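Local coordinates for glycosyl hydrolases family 31 family protein (Aspergillus niger, PDB 6DRU) that releases alpha-xylose from the non-reducing terminal glucose of xyloglucan oligosaccharides, as a glycoside hydrolase of family 31, at residues E147-T152 and M199-L204; E449-A454 and C463-L468. All blocks are in the same frame, centred on the assembly; numbering follows the deposited sequence.

Contact 1 of 2, residues E147-T152 and M199-L204; sequences EQIYGT and MEFGTL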
ATOM      1  N   GLU A 147      17.978  20.373 -26.859  1.00 74.69           N
ATOM      2  CA  GLU A 147      18.020  21.140 -25.623  1.00 67.90           C
ATOM      3  C   GLU A 147      19.185  20.692 -24.746  1.00 67.80           C
ATOM      4  O   GLU A 147      19.683  19.568 -24.846  1.00 67.58           O
ATOM      5  CB  GLU A 147      16.707  20.996 -24.852  1.00 77.09           C
ATOM      6  CG  GLU A 147      16.343  22.212 -24.018  1.00 74.46           C
ATOM      7  CD  GLU A 147      14.939  22.137 -23.452  1.00 76.44           C
ATOM      8  OE1 GLU A 147      14.646  22.882 -22.493  1.00 67.86           O
ATOM      9  OE2 GLU A 147      14.134  21.322 -23.953  1.00 73.51           O
ATOM     10  N   GLN A 148      19.623  21.600 -23.876  1.00 65.67           N
ATOM     11  CA  GLN A 148      20.715  21.342 -22.951  1.00 67.66           C
ATOM     12  C   GLN A 148      20.273  21.692 -21.538  1.00 65.55           C
ATOM     13  O   GLN A 148      19.650  22.735 -21.314  1.00 63.41           O
ATOM     14  CB  GLN A 148      21.965  22.143 -23.333  1.00 64.34           C
ATOM     15  CG  GLN A 148      22.544  21.769 -24.686  1.00 64.07           C
ATOM     16  CD  GLN A 148      23.855  22.472 -24.974  1.00 68.02           C
ATOM     17  OE1 GLN A 148      24.606  22.811 -24.058  1.00 69.85           O
ATOM     18  NE2 GLN A 148      24.132  22.704 -26.249  1.00 71.00           N
ATOM     19  N   ILE A 149      20.594  20.817 -20.590  1.00 63.91           N
ATOM     20  CA  ILE A 149      20.170  20.958 -19.201  1.00 59.01           C
ATOM     21  C   ILE A 149      21.413  21.099 -18.335  1.00 51.61           C
ATOM     22  O   ILE A 149      22.300  20.236 -18.371  1.00 57.85           O
ATOM     23  CB  ILE A 149      19.318  19.765 -18.743  1.00 56.72           C
ATOM     24  CG1 ILE A 149      18.119  19.572 -19.676  1.00 52.58           C
ATOM     25  CG2 ILE A 149      18.866  19.958 -17.309  1.00 60.79           C
ATOM     26  CD1 ILE A 149      17.241  20.795 -19.806  1.00 48.96           C
ATOM     27  N   TYR A 150      21.475  22.176 -17.557  1.00 52.23           N
ATOM     28  CA  TYR A 150      22.585  22.443 -16.653  1.00 56.38           C
ATOM     29  C   TYR A 150      22.081  22.495 -15.219  1.00 63.23           C
ATOM     30  O   TYR A 150      21.020  23.063 -14.945  1.00 58.23           O
ATOM     31  CB  TYR A 150      23.281  23.764 -16.997  1.00 60.16           C
ATOM     32  CG  TYR A 150      23.576  23.950 -18.467  1.00 60.47           C
ATOM     33  CD1 TYR A 150      24.178  22.940 -19.207  1.00 57.04           C
ATOM     34  CD2 TYR A 150      23.251  25.134 -19.116  1.00 56.37           C
ATOM     35  CE1 TYR A 150      24.448  23.107 -20.551  1.00 68.10           C
ATOM     36  CE2 TYR A 150      23.518  25.310 -20.460  1.00 57.90           C
ATOM     37  CZ  TYR A 150      24.117  24.294 -21.173  1.00 65.99           C
ATOM     38  OH  TYR A 150      24.384  24.466 -22.511  1.00 63.31           O
ATOM     39  N   GLY A 151      22.854  21.916 -14.302  1.00 65.02           N
ATOM     40  CA  GLY A 151      22.499  21.928 -12.896  1.00 51.44           C
ATOM     41  C   GLY A 151      22.130  20.565 -12.352  1.00 56.16           C
ATOM     42  O   GLY A 151      22.918  19.618 -12.445  1.00 56.79           O
ATOM     43  N   THR A 152      20.930  20.465 -11.774  1.00 57.34           N
ATOM     44  CA  THR A 152      20.374  19.231 -11.212  1.00 61.82           C
ATOM     45  C   THR A 152      21.165  18.711 -10.010  1.00 61.45           C
ATOM     46  O   THR A 152      21.037  17.539  -9.642  1.00 61.31           O
ATOM     47  CB  THR A 152      20.254  18.127 -12.275  1.00 58.28           C
ATOM     48  OG1 THR A 152      21.552  17.603 -12.584  1.00 61.54           O
ATOM     49  CG2 THR A 152      19.611  18.667 -13.547  1.00 53.32           C
ATOM     50  N   MET A 199      14.020  12.516 -11.920  1.00 63.66           N
ATOM     51  CA  MET A 199      14.197  13.558 -12.924  1.00 55.93           C
ATOM     52  C   MET A 199      14.461  12.884 -14.262  1.00 57.23           C
ATOM     53  O   MET A 199      15.470  12.187 -14.415  1.00 67.69           O
ATOM     54  CB  MET A 199      15.351  14.494 -12.556  1.00 58.00           C
ATOM     55  CG  MET A 199      14.964  15.658 -11.663  1.00 60.19           C
ATOM     56  SD  MET A 199      16.367  16.739 -11.293  1.00 63.03           S
ATOM     57  CE  MET A 199      17.026  15.983  -9.811  1.00 53.80           C
ATOM     58  N   GLU A 200      13.561  13.080 -15.222  1.00 51.20           N
ATOM     59  CA  GLU A 200      13.704  12.521 -16.564  1.00 52.73           C
ATOM     60  C   GLU A 200      13.947  13.658 -17.547  1.00 55.30           C
ATOM     61  O   GLU A 200      13.027  14.423 -17.858  1.00 57.49           O
ATOM     62  CB  GLU A 200      12.466  11.726 -16.971  1.00 52.88           C
ATOM     63  CG  GLU A 200      12.182  10.506 -16.131  1.00 48.18           C
ATOM     64  CD  GLU A 200      10.976   9.740 -16.637  1.00 68.23           C
ATOM     65  OE1 GLU A 200      10.413  10.139 -17.681  1.00 80.22           O
ATOM     66  OE2 GLU A 200      10.585   8.744 -15.992  1.00 74.79           O
ATOM     67  N   PHE A 201      15.174  13.759 -18.047  1.00 51.47           N
ATOM     68  CA  PHE A 201      15.502  14.739 -19.079  1.00 53.97           C
ATOM     69  C   PHE A 201      15.614  14.031 -20.428  1.00 56.12           C
ATOM     70  O   PHE A 201      16.684  13.899 -21.022  1.00 60.32           O
ATOM     71  CB  PHE A 201      16.779  15.486 -18.713  1.00 45.30           C
ATOM     72  CG  PHE A 201      16.632  16.363 -17.507  1.00 53.03           C
ATOM     73  CD1 PHE A 201      15.924  17.550 -17.582  1.00 53.84           C
ATOM     74  CD2 PHE A 201      17.192  15.997 -16.295  1.00 58.72           C
ATOM     75  CE1 PHE A 201      15.780  18.361 -16.471  1.00 53.64           C
ATOM     76  CE2 PHE A 201      17.054  16.803 -15.180  1.00 54.20           C
ATOM     77  CZ  PHE A 201      16.347  17.988 -15.269  1.00 50.42           C
ATOM     78  N   GLY A 202      14.457  13.571 -20.906  1.00 58.74           N
ATOM     79  CA  GLY A 202      14.397  12.805 -22.130  1.00 51.58           C
ATOM     80  C   GLY A 202      14.498  13.661 -23.377  1.00 67.26           C
ATOM     81  O   GLY A 202      14.513  14.892 -23.332  1.00 63.77           O
ATOM     82  N   THR A 203      14.568  12.971 -24.519  1.00 61.76           N
ATOM     83  CA  THR A 203      14.714  13.662 -25.796  1.00 56.94           C
ATOM     84  C   THR A 203      13.537  14.589 -26.066  1.00 62.44           C
ATOM     85  O   THR A 203      13.724  15.732 -26.500  1.00 57.46           O
ATOM     86  CB  THR A 203      14.858  12.646 -26.928  1.00 69.84           C
ATOM     87  OG1 THR A 203      15.908  11.721 -26.615  1.00 71.19           O
ATOM     88  CG2 THR A 203      15.177  13.352 -28.242  1.00 58.76           C
ATOM     89  N   LEU A 204      12.317  14.119 -25.815  1.00 57.22           N
ATOM     90  CA  LEU A 204      11.121  14.877 -26.144  1.00 60.05           C
ATOM     91  C   LEU A 204      10.251  15.218 -24.943  1.00 62.47           C
ATOM     92  O   LEU A 204       9.215  15.869 -25.118  1.00 65.31           O
ATOM     93  CB  LEU A 204      10.284  14.111 -27.177  1.00 52.10           C
ATOM     94  CG  LEU A 204      11.011  13.863 -28.497  1.00 42.51           C
ATOM     95  CD1 LEU A 204      10.162  13.018 -29.430  1.00 38.04           C
ATOM     96  CD2 LEU A 204      11.369  15.190 -29.146  1.00 42.10           C
TER

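Contact 2 of 2, residues E449-A454 and C463-L468; sequences EGFRNA and CDHVSL. With NAG (2-acetamido-2-deoxy-beta-D-glucopyranose), chain M.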
ATOM      1  N   GLU A 449      20.997  28.060  12.549  1.00 63.99           N
ATOM      2  CA  GLU A 449      20.245  28.644  13.653  1.00 60.77           C
ATOM      3  C   GLU A 449      21.131  28.830  14.879  1.00 65.22           C
ATOM      4  O   GLU A 449      21.020  29.837  15.588  1.00 71.55           O
ATOM      5  CB  GLU A 449      19.041  27.764  13.989  1.00 62.56           C
ATOM      6  CG  GLU A 449      17.968  27.735  12.909  1.00 76.58           C
ATOM      7  CD  GLU A 449      16.920  26.661  13.150  1.00 86.26           C
ATOM      8  OE1 GLU A 449      17.212  25.686  13.875  1.00 79.07           O
ATOM      9  OE2 GLU A 449      15.802  26.794  12.605  1.00 84.70           O
ATOM     10  N   GLY A 450      22.026  27.874  15.137  1.00 61.57           N
ATOM     11  CA  GLY A 450      22.926  28.005  16.272  1.00 57.21           C
ATOM     12  C   GLY A 450      23.956  29.101  16.081  1.00 65.52           C
ATOM     13  O   GLY A 450      24.226  29.878  17.002  1.00 63.11           O
ATOM     14  N   PHE A 451      24.558  29.169  14.891  1.00 65.95           N
ATOM     15  CA  PHE A 451      25.490  30.249  14.584  1.00 58.39           C
ATOM     16  C   PHE A 451      24.827  31.608  14.762  1.00 65.86           C
ATOM     17  O   PHE A 451      25.331  32.470  15.492  1.00 72.65           O
ATOM     18  CB  PHE A 451      26.014  30.098  13.155  1.00 54.31           C
ATOM     19  CG  PHE A 451      27.122  29.092  13.010  1.00 51.37           C
ATOM     20  CD1 PHE A 451      27.810  28.629  14.118  1.00 61.41           C
ATOM     21  CD2 PHE A 451      27.475  28.612  11.758  1.00 57.67           C
ATOM     22  CE1 PHE A 451      28.830  27.703  13.980  1.00 60.08           C
ATOM     23  CE2 PHE A 451      28.492  27.689  11.613  1.00 61.78           C
ATOM     24  CZ  PHE A 451      29.171  27.234  12.726  1.00 59.00           C
ATOM     25  N   ARG A 452      23.686  31.815  14.100  1.00 60.45           N
ATOM     26  CA  ARG A 452      23.028  33.116  14.140  1.00 61.27           C
ATOM     27  C   ARG A 452      22.516  33.452  15.534  1.00 69.18           C
ATOM     28  O   ARG A 452      22.400  34.633  15.880  1.00 69.20           O
ATOM     29  CB  ARG A 452      21.882  33.146  13.129  1.00 57.43           C
ATOM     30  CG  ARG A 452      22.326  32.948  11.689  1.00 62.99           C
ATOM     31  CD  ARG A 452      23.275  34.045  11.253  1.00 67.61           C
ATOM     32  NE  ARG A 452      23.654  33.915   9.851  1.00 63.49           N
ATOM     33  CZ  ARG A 452      24.473  34.751   9.221  1.00 72.29           C
ATOM     34  NH1 ARG A 452      24.999  35.781   9.871  1.00 76.04           N
ATOM     35  NH2 ARG A 452      24.765  34.560   7.942  1.00 73.34           N
ATOM     36  N   ASN A 453      22.222  32.438  16.353  1.00 72.03           N
ATOM     37  CA  ASN A 453      21.739  32.696  17.706  1.00 76.17           C
ATOM     38  C   ASN A 453      22.868  33.162  18.617  1.00 79.20           C
ATOM     39  O   ASN A 453      22.675  34.061  19.443  1.00 78.41           O
ATOM     40  CB  ASN A 453      21.077  31.441  18.279  1.00 79.73           C
ATOM     41  CG  ASN A 453      20.466  31.671  19.653  1.00101.31           C
ATOM     42  OD1 ASN A 453      20.925  31.108  20.646  1.00110.20           O
ATOM     43  ND2 ASN A 453      19.423  32.493  19.713  1.00114.98           N
ATOM     44  N   ALA A 454      24.051  32.561  18.481  1.00 80.49           N
ATOM     45  CA  ALA A 454      25.169  32.932  19.340  1.00 75.09           C
ATOM     46  C   ALA A 454      25.676  34.336  19.027  1.00 71.84           C
ATOM     47  O   ALA A 454      26.041  35.086  19.940  1.00 79.86           O
ATOM     48  CB  ALA A 454      26.298  31.910  19.201  1.00 59.11           C
ATOM     49  N   CYS A 463      28.940  36.033   7.757  1.00 74.22           N
ATOM     50  CA  CYS A 463      29.169  34.886   8.623  1.00 67.63           C
ATOM     51  C   CYS A 463      30.408  35.100   9.478  1.00 64.40           C
ATOM     52  O   CYS A 463      31.402  35.677   9.026  1.00 80.77           O
ATOM     53  CB  CYS A 463      29.342  33.607   7.799  1.00 70.40           C
ATOM     54  SG  CYS A 463      27.955  33.145   6.741  1.00101.08           S
ATOM     55  N   ASP A 464      30.342  34.638  10.723  1.00 70.74           N
ATOM     56  CA  ASP A 464      31.530  34.541  11.561  1.00 73.28           C
ATOM     57  C   ASP A 464      32.159  33.160  11.498  1.00 67.59           C
ATOM     58  O   ASP A 464      33.374  33.027  11.679  1.00 75.25           O
ATOM     59  CB  ASP A 464      31.188  34.872  13.016  1.00 84.13           C
ATOM     60  CG  ASP A 464      31.079  36.362  13.268  1.00105.23           C
ATOM     61  OD1 ASP A 464      31.225  37.145  12.305  1.00113.38           O
ATOM     62  OD2 ASP A 464      30.842  36.749  14.431  1.00108.91           O
ATOM     63  N   HIS A 465      31.354  32.132  11.241  1.00 70.20           N
ATOM     64  CA  HIS A 465      31.820  30.756  11.193  1.00 65.99           C
ATOM     65  C   HIS A 465      31.103  30.037  10.060  1.00 66.82           C
ATOM     66  O   HIS A 465      30.099  30.517   9.526  1.00 73.75           O
ATOM     67  CB  HIS A 465      31.586  30.053  12.534  1.00 60.91           C
ATOM     68  CG  HIS A 465      31.980  30.879  13.719  1.00 70.12           C
ATOM     69  ND1 HIS A 465      33.286  30.998  14.144  1.00 71.69           N
ATOM     70  CD2 HIS A 465      31.240  31.646  14.554  1.00 69.30           C
ATOM     71  CE1 HIS A 465      33.333  31.794  15.198  1.00 72.17           C
ATOM     72  NE2 HIS A 465      32.105  32.200  15.468  1.00 82.46           N
ATOM     73  N   VAL A 466      31.629  28.870   9.688  1.00 61.07           N
ATOM     74  CA  VAL A 466      31.090  28.079   8.590  1.00 66.09           C
ATOM     75  C   VAL A 466      30.843  26.655   9.065  1.00 61.83           C
ATOM     76  O   VAL A 466      31.285  26.240  10.136  1.00 62.74           O
ATOM     77  CB  VAL A 466      32.017  28.070   7.357  1.00 64.68           C
ATOM     78  CG1 VAL A 466      32.367  29.482   6.936  1.00 59.18           C
ATOM     79  CG2 VAL A 466      33.274  27.270   7.656  1.00 54.86           C
ATOM     80  N   SER A 467      30.115  25.907   8.238  1.00 61.06           N
ATOM     81  CA  SER A 467      29.917  24.480   8.427  1.00 54.25           C
ATOM     82  C   SER A 467      30.272  23.762   7.134  1.00 69.12           C
ATOM     83  O   SER A 467      30.133  24.316   6.040  1.00 68.35           O
ATOM     84  CB  SER A 467      28.477  24.146   8.838  1.00 56.49           C
ATOM     85  OG  SER A 467      27.582  24.312   7.752  1.00 56.56           O
ATOM     86  N   LEU A 468      30.744  22.526   7.266  1.00 62.29           N
ATOM     87  CA  LEU A 468      31.147  21.708   6.128  1.00 58.94           C
ATOM     88  C   LEU A 468      30.142  20.572   5.989  1.00 58.00           C
ATOM     89  O   LEU A 468      30.085  19.678   6.840  1.00 63.27           O
ATOM     90  CB  LEU A 468      32.569  21.182   6.313  1.00 58.82           C
ATOM     91  CG  LEU A 468      33.164  20.299   5.215  1.00 53.53           C
ATOM     92  CD1 LEU A 468      33.181  21.021   3.878  1.00 45.73           C
ATOM     93  CD2 LEU A 468      34.566  19.863   5.599  1.00 52.39           C
TER
HETATM   94  C1  NAG M 828      18.852  32.654  21.066  0.95128.33           C
HETATM   95  C2  NAG M 828      18.139  33.912  21.531  0.95129.06           C
HETATM   96  C3  NAG M 828      18.073  34.044  23.012  0.95133.24           C
HETATM   97  C4  NAG M 828      17.644  32.747  23.661  0.95133.91           C
HETATM   98  C5  NAG M 828      18.497  31.610  23.149  0.95123.31           C
HETATM   99  C6  NAG M 828      18.049  30.313  23.783  0.95113.29           C
HETATM  100  C7  NAG M 828      20.063  35.513  21.180  0.95128.72           C
HETATM  101  C8  NAG M 828      20.559  36.759  20.480  0.95107.15           C
HETATM  102  N2  NAG M 828      18.730  35.069  20.937  0.95128.63           N
HETATM  103  O3  NAG M 828      17.191  35.090  23.346  0.95121.10           O
HETATM  104  O4  NAG M 828      17.790  32.849  25.058  0.95133.24           O
HETATM  105  O5  NAG M 828      18.353  31.532  21.753  0.95136.06           O
HETATM  106  O6  NAG M 828      18.796  29.245  23.245  0.95113.02           O
HETATM  107  O7  NAG M 828      20.818  34.922  21.932  0.95129.93           O

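Contact 1 of 2, residues E147-T152 and M199-L204
Between two beta sheets in the N-terminal beta-rich part of this family 31 enzyme, Ile149 and Thr152 meet Phe201 and Met199 in a wholly apolar contact that illustrates how sheets join face to face. Strand 149-151 lies at the edge of an eight-stranded mixed sheet, whereas strand 197-201 belongs to a five-stranded antiparallel one, and no hydrogen bond links the two segments. The phenyl ring of Phe201 is the centrepiece. Over one of its faces, toward the rim, sits Ile149 CG2, whose CH-pi contact brings it 3.8 Å from the Phe201 ring centroid, 19° off the normal. The other branch takes part as well: Ile149 CG1 is 3.6 Å from Phe201 CD1. Thr152, where the chain turns a corner, presents its methyl obliquely, CG2 standing 3.6 Å from Phe201 CE2; with the methyl beside the backbone N, it is this branch that reaches the ring. Met199 SD follows, 4.2 Å from Thr152 CB. Phe181 of the neighbouring strand 176-183 adds an edge-to-face partner to Phe201, and Ile167 packs against Thr152, Met199 and Phe201. Apolar side chains packed between two facing sheets are as expected of the N-terminal beta-sandwich domain of family 31 enzymes.

Contact 2 of 2, residues E449-A454 and C463-L468
Arg452 NH1 is gripped by the carbonyl O of Ala462 and, weakly, by Thr457 OG1, while NH2 of the same guanidinium bonds to Ser461 O and lies 3.7 Å from Cys463 SG across the contact. NE is paired in a salt bridge with Glu448 OE2, one turn earlier in helix 439-455, so all three nitrogens have partners. A bend at chi2 (-61°) turns the chain, which leaves the backbone heading away from segment 463-468, back toward the loop. Cys463 is itself tied to Cys480 by a disulfide, so the arginine sits beside a covalent anchor.

The apolar half of the contact belongs to Phe451. His465 CB stands over one face of its ring, toward the rim, 3.9 Å from the Phe451 centroid in a CH-pi contact 19° off the normal. The imidazole lies oblique to the phenyl, with planes at 43°. At the ring's edge, near its plane, Phe451 CE2 comes within 3.5 Å of Val466 O, and Ser467 N lies on that edge too. Farther round the helix, Asn453 ND2 carries an N-acetylglucosamine through a 1.5 Å bond to NAG C1. Asn453, Ala454 and Thr455 form the N-glycosylation sequon.

The chemistry implies a division of labour: the buried charge of Arg452 is probably balanced by Glu448 and backbone carbonyls, while Phe451 seats the helix on the chain entering barrel strand 467-469 without a hydrogen bond between the segments.

Taken together, the two contacts serve different parts of one chain. Both segments of contact 1 come earlier in the sequence than those of contact 2; the centres are 36 Å apart, with the chain's centre between them, and the nearest atoms stay about 18 Å apart. They share no sheet: contact 1 ties together two beta sheets built from strands that come before the first barrel strand 252-254, whereas contact 2 holds helix 439-455 to the TIM barrel that carries the xylose pocket, within the crossover from strand 391-394 to strand 467-469. Only contact 2 comes near the catalytic centre, with the side chain of Ser467 about 10 Å from that of active-site Asp395.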